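Local coordinates for protein PfkB (PDB 4DU5) that is a pfkB-family carbohydrate kinase that probably transfers a phosphate group from ATP to a sugar or related hydroxyl-bearing substrate, at residues L68-L73 / A95-D100; L295-G300 / P326-L331. One frame throughout, in Å; residues are numbered along the deposited sequence.

Contact 1. Residues L68-L73 / A95-D100; sequences LARLGL and AAEGID
Arg70 and Glu97 reach across between two helix ends, their side chains running at a slant to one another, with the carboxylate plane turned 51° from that of the guanidinium. OE1 of Glu97 sits at the guanidinium edge, close to its plane, and takes the main bond: Arg70 NH2 donates to Glu97 OE1 over 2.7 Å, meeting the oxygen on its syn side but tilted 22° out of the carboxylate plane. Two weak bonds from Arg70 NE fill in this salt bridge, one to each carboxylate oxygen, and that to Glu97 OE2, at 3.2 Å, is the straighter. The arginine chain is extended from CG to NE, which carries its nitrogens outward from the helix, whereas Glu97 bends at chi2 (-67°) to turn its carboxylate into their path. The remaining terminal nitrogen, NH1, bonds to the backbone oxygen of Leu325.

Beneath the charged pair the surfaces come together through a small methyl. CB of Ala69 points at the facing loop, 3.6 Å from Glu97 O and 4.0 Å from Ile99 CG1, and the backbones draw nearest at Ala69 and Gly98. Gly98 and Gly72 each end a helix in a Schellman motif, with positive phi and backbone angles at which any side chain would run into the carbonyl oxygen of the residue before. Beyond the methyl, a water donates to both Leu73 O and Gly98 O, 2.8 Å from each.

The contact thus pairs the exits of two successive helices of the ribokinase-like alpha/beta fold of pfkB kinases, each leading into a neighbouring parallel strand. Its chemistry is layered, ion pair, methyl contact and water bridge, and the neighbouring carboxylate is likely to offset much of the arginine's positive charge.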
# COMPACT_ATOMS: atom_id res chain seq x y z
N LEU A 68 -27.74 -4.39 2.48
CA LEU A 68 -28.59 -5.53 2.20
C LEU A 68 -28.43 -6.68 3.17
O LEU A 68 -29.42 -7.32 3.48
CB LEU A 68 -28.35 -6.09 0.81
CG LEU A 68 -28.48 -5.25 -0.44
CD1 LEU A 68 -28.18 -6.14 -1.65
CD2 LEU A 68 -29.85 -4.60 -0.55
N ALA A 69 -27.21 -6.98 3.61
CA ALA A 69 -27.01 -8.07 4.57
C ALA A 69 -27.52 -7.69 5.98
O ALA A 69 -28.09 -8.53 6.70
CB ALA A 69 -25.58 -8.51 4.61
N ARG A 70 -27.31 -6.44 6.37
CA ARG A 70 -27.85 -5.96 7.65
C ARG A 70 -29.38 -5.87 7.64
O ARG A 70 -30.00 -5.85 8.69
CB ARG A 70 -27.26 -4.60 8.05
CG ARG A 70 -25.78 -4.66 8.36
CD ARG A 70 -25.23 -3.26 8.50
NE ARG A 70 -23.85 -3.28 8.97
CZ ARG A 70 -23.17 -2.18 9.30
NH1 ARG A 70 -23.73 -0.97 9.21
NH2 ARG A 70 -21.90 -2.27 9.71
N LEU A 71 -29.98 -5.79 6.47
CA LEU A 71 -31.43 -5.77 6.40
C LEU A 71 -32.01 -7.18 6.41
O LEU A 71 -33.21 -7.34 6.32
CB LEU A 71 -31.94 -4.95 5.19
CG LEU A 71 -31.80 -3.42 5.25
CD1 LEU A 71 -32.52 -2.76 4.13
CD2 LEU A 71 -32.30 -2.87 6.57
N GLY A 72 -31.17 -8.20 6.53
CA GLY A 72 -31.65 -9.57 6.64
C GLY A 72 -31.50 -10.41 5.38
O GLY A 72 -31.67 -11.61 5.43
N LEU A 73 -31.20 -9.81 4.24
CA LEU A 73 -31.08 -10.53 2.99
C LEU A 73 -29.84 -11.43 2.89
O LEU A 73 -28.80 -11.21 3.52
CB LEU A 73 -31.05 -9.55 1.82
CG LEU A 73 -32.35 -9.02 1.20
CD1 LEU A 73 -32.99 -7.92 2.06
CD2 LEU A 73 -32.04 -8.51 -0.19
N ALA A 95 -17.36 -11.10 5.98
CA ALA A 95 -18.02 -12.30 6.51
C ALA A 95 -18.69 -12.09 7.86
O ALA A 95 -19.63 -12.81 8.17
CB ALA A 95 -17.02 -13.45 6.63
N ALA A 96 -18.19 -11.16 8.67
CA ALA A 96 -18.79 -10.91 9.97
C ALA A 96 -20.06 -10.10 9.78
O ALA A 96 -20.75 -9.73 10.74
CB ALA A 96 -17.83 -10.15 10.88
N GLU A 97 -20.36 -9.79 8.52
CA GLU A 97 -21.59 -9.09 8.21
C GLU A 97 -22.66 -10.06 7.74
O GLU A 97 -23.79 -9.66 7.52
CB GLU A 97 -21.37 -7.97 7.16
CG GLU A 97 -20.73 -6.66 7.71
CD GLU A 97 -21.63 -5.88 8.68
OE1 GLU A 97 -21.22 -4.78 9.11
OE2 GLU A 97 -22.75 -6.33 9.02
N GLY A 98 -22.31 -11.33 7.57
CA GLY A 98 -23.24 -12.33 7.05
C GLY A 98 -23.25 -12.55 5.54
O GLY A 98 -24.09 -13.28 5.03
N ILE A 99 -22.30 -11.93 4.84
CA ILE A 99 -22.17 -12.06 3.39
C ILE A 99 -21.53 -13.39 3.02
O ILE A 99 -20.50 -13.74 3.57
CB ILE A 99 -21.32 -10.92 2.79
CG1 ILE A 99 -21.96 -9.57 3.15
CG2 ILE A 99 -21.19 -11.08 1.29
CD1 ILE A 99 -21.11 -8.35 2.89
N ASP A 100 -22.15 -14.12 2.09
CA ASP A 100 -21.55 -15.32 1.49
C ASP A 100 -20.23 -14.98 0.73
O ASP A 100 -20.22 -14.45 -0.38
CB ASP A 100 -22.58 -16.07 0.61
CG ASP A 100 -21.97 -17.22 -0.24
OD1 ASP A 100 -20.78 -17.18 -0.62
OD2 ASP A 100 -22.72 -18.17 -0.59
O HOH W 1 -26.10 -11.79 3.72

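Contact 2. Residues L295-G300 / P326-L331; sequences LLDGLG and PTRAEL
A single carboxylate oxygen, OD2 of Asp297, receives both terminal nitrogens of Arg328, and in this end-on grip lies the whole tight part of the contact. Arg328 NH2 approaches Asp297 OD2 to 2.7 Å, nearly in line with the C-O bond, while Arg328 NH1 meets the same OD2 at 3.0 Å on its syn side. The two flat groups are close to coplanar, 28° apart, and the oxygen lies at the guanidinium edge. Arg328 starts with CG anti to its backbone nitrogen (chi1 -161°), then bends at chi2 and chi3 to bring its end round to the aspartate, which comes from the opposite direction.

Everything else is loose. The nearest CA atoms, those of Asp297 and Arg328, stand 11.8 Å apart, and only 77 Å² is buried in this surface contact, where both side chains remain partly exposed. Asp297 OD2 also forms a salt bridge with Arg307, so one oxygen serves two arginines and probably balances part of their charge. With an alanine here, both would probably lose their shared anion, leaving the Arg328 guanidinium less firmly fixed, although its NH1 also bonds to Leu71 O.

Asp297 lies near the C-terminal end of helix 283-296, Arg328 opens helix 328-332, and Arg307 belongs to helix 301-316, which also takes Leu331 against Trp310; Leu295 and Leu296 touch Trp217 of strand 217-218.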
# COMPACT_ATOMS: atom_id res chain seq x y z
N LEU A 295 -38.12 -3.95 -2.93
CA LEU A 295 -38.69 -4.64 -4.09
C LEU A 295 -38.52 -6.16 -3.96
O LEU A 295 -39.35 -6.95 -4.40
CB LEU A 295 -38.01 -4.16 -5.36
CG LEU A 295 -38.45 -3.04 -6.32
CD1 LEU A 295 -39.63 -2.24 -5.84
CD2 LEU A 295 -37.24 -2.13 -6.56
N LEU A 296 -37.41 -6.57 -3.37
CA LEU A 296 -37.18 -7.98 -3.19
C LEU A 296 -37.98 -8.49 -2.00
O LEU A 296 -38.31 -9.66 -1.93
CB LEU A 296 -35.67 -8.24 -3.04
CG LEU A 296 -34.82 -8.84 -4.18
CD1 LEU A 296 -35.51 -9.00 -5.51
CD2 LEU A 296 -33.52 -8.07 -4.35
N ASP A 297 -38.30 -7.58 -1.07
CA ASP A 297 -39.13 -7.83 0.10
C ASP A 297 -40.61 -7.92 -0.30
O ASP A 297 -41.47 -8.19 0.56
CB ASP A 297 -38.98 -6.69 1.12
CG ASP A 297 -37.74 -6.84 2.07
OD1 ASP A 297 -36.92 -7.78 1.97
OD2 ASP A 297 -37.59 -5.98 2.97
N GLY A 298 -40.93 -7.66 -1.57
CA GLY A 298 -42.34 -7.61 -2.02
C GLY A 298 -43.14 -6.30 -1.92
O GLY A 298 -44.29 -6.30 -2.28
N LEU A 299 -42.56 -5.20 -1.42
CA LEU A 299 -43.22 -3.90 -1.45
C LEU A 299 -43.29 -3.26 -2.86
O LEU A 299 -42.49 -3.58 -3.76
CB LEU A 299 -42.50 -2.93 -0.51
CG LEU A 299 -42.66 -2.94 1.02
CD1 LEU A 299 -41.41 -2.34 1.58
CD2 LEU A 299 -43.88 -2.14 1.59
N GLY A 300 -44.26 -2.37 -3.04
CA GLY A 300 -44.46 -1.70 -4.30
C GLY A 300 -43.36 -0.69 -4.54
O GLY A 300 -42.61 -0.33 -3.62
N PRO A 326 -28.44 0.79 8.14
CA PRO A 326 -29.32 0.28 9.21
C PRO A 326 -29.50 -1.24 9.32
O PRO A 326 -29.49 -1.95 8.32
CB PRO A 326 -30.67 0.93 8.90
CG PRO A 326 -30.61 1.31 7.47
CD PRO A 326 -29.18 1.65 7.21
N THR A 327 -29.67 -1.72 10.56
CA THR A 327 -30.24 -3.04 10.81
C THR A 327 -31.73 -2.98 10.46
O THR A 327 -32.34 -1.91 10.46
CB THR A 327 -30.09 -3.45 12.29
OG1 THR A 327 -28.72 -3.33 12.67
CG2 THR A 327 -30.52 -4.91 12.51
N ARG A 328 -32.29 -4.14 10.13
CA ARG A 328 -33.73 -4.31 10.04
C ARG A 328 -34.41 -3.61 11.20
O ARG A 328 -35.44 -2.95 11.03
CB ARG A 328 -34.08 -5.79 10.13
CG ARG A 328 -35.43 -6.07 9.60
CD ARG A 328 -35.33 -6.40 8.14
NE ARG A 328 -36.26 -5.59 7.36
CZ ARG A 328 -36.48 -5.70 6.05
NH1 ARG A 328 -35.83 -6.61 5.32
NH2 ARG A 328 -37.37 -4.89 5.47
N ALA A 329 -33.82 -3.75 12.38
CA ALA A 329 -34.39 -3.20 13.58
C ALA A 329 -34.47 -1.68 13.51
O ALA A 329 -35.56 -1.12 13.64
CB ALA A 329 -33.63 -3.66 14.79
N GLU A 330 -33.34 -1.00 13.27
CA GLU A 330 -33.35 0.48 13.12
C GLU A 330 -34.32 0.91 12.03
O GLU A 330 -34.80 2.03 12.04
CB GLU A 330 -31.97 1.05 12.80
CG GLU A 330 -31.06 1.11 13.99
CD GLU A 330 -29.78 0.33 13.78
OE1 GLU A 330 -28.74 0.76 14.33
OE2 GLU A 330 -29.82 -0.71 13.07
N LEU A 331 -34.57 0.00 11.10
CA LEU A 331 -35.40 0.29 9.98
C LEU A 331 -36.84 0.24 10.49
O LEU A 331 -37.63 1.15 10.25
CB LEU A 331 -35.16 -0.75 8.89
CG LEU A 331 -35.66 -0.54 7.48
CD1 LEU A 331 -36.43 -1.75 7.08
CD2 LEU A 331 -36.53 0.72 7.29

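How the contacts relate
Followed from the N terminus, the chain closes contact 1 first, joining the end of helix 60-70 to the exit of helix 85-95 and closing a loop that holds strand 75-81 and that second helix. Contact 2 opens much later and closes a second, largely helical loop containing helix 301-316. The two are therefore in series, neither nested nor crossed, yet their centres are only 13 Å apart and they touch. Arg328 N and NH1 probably bond to the carbonyl oxygens of Arg70 and Leu71, respectively, so the C-terminal helix 328-332 starts against the end of helix 60-70. Together they tie early strand-helix units of the kinase fold to its closing helices.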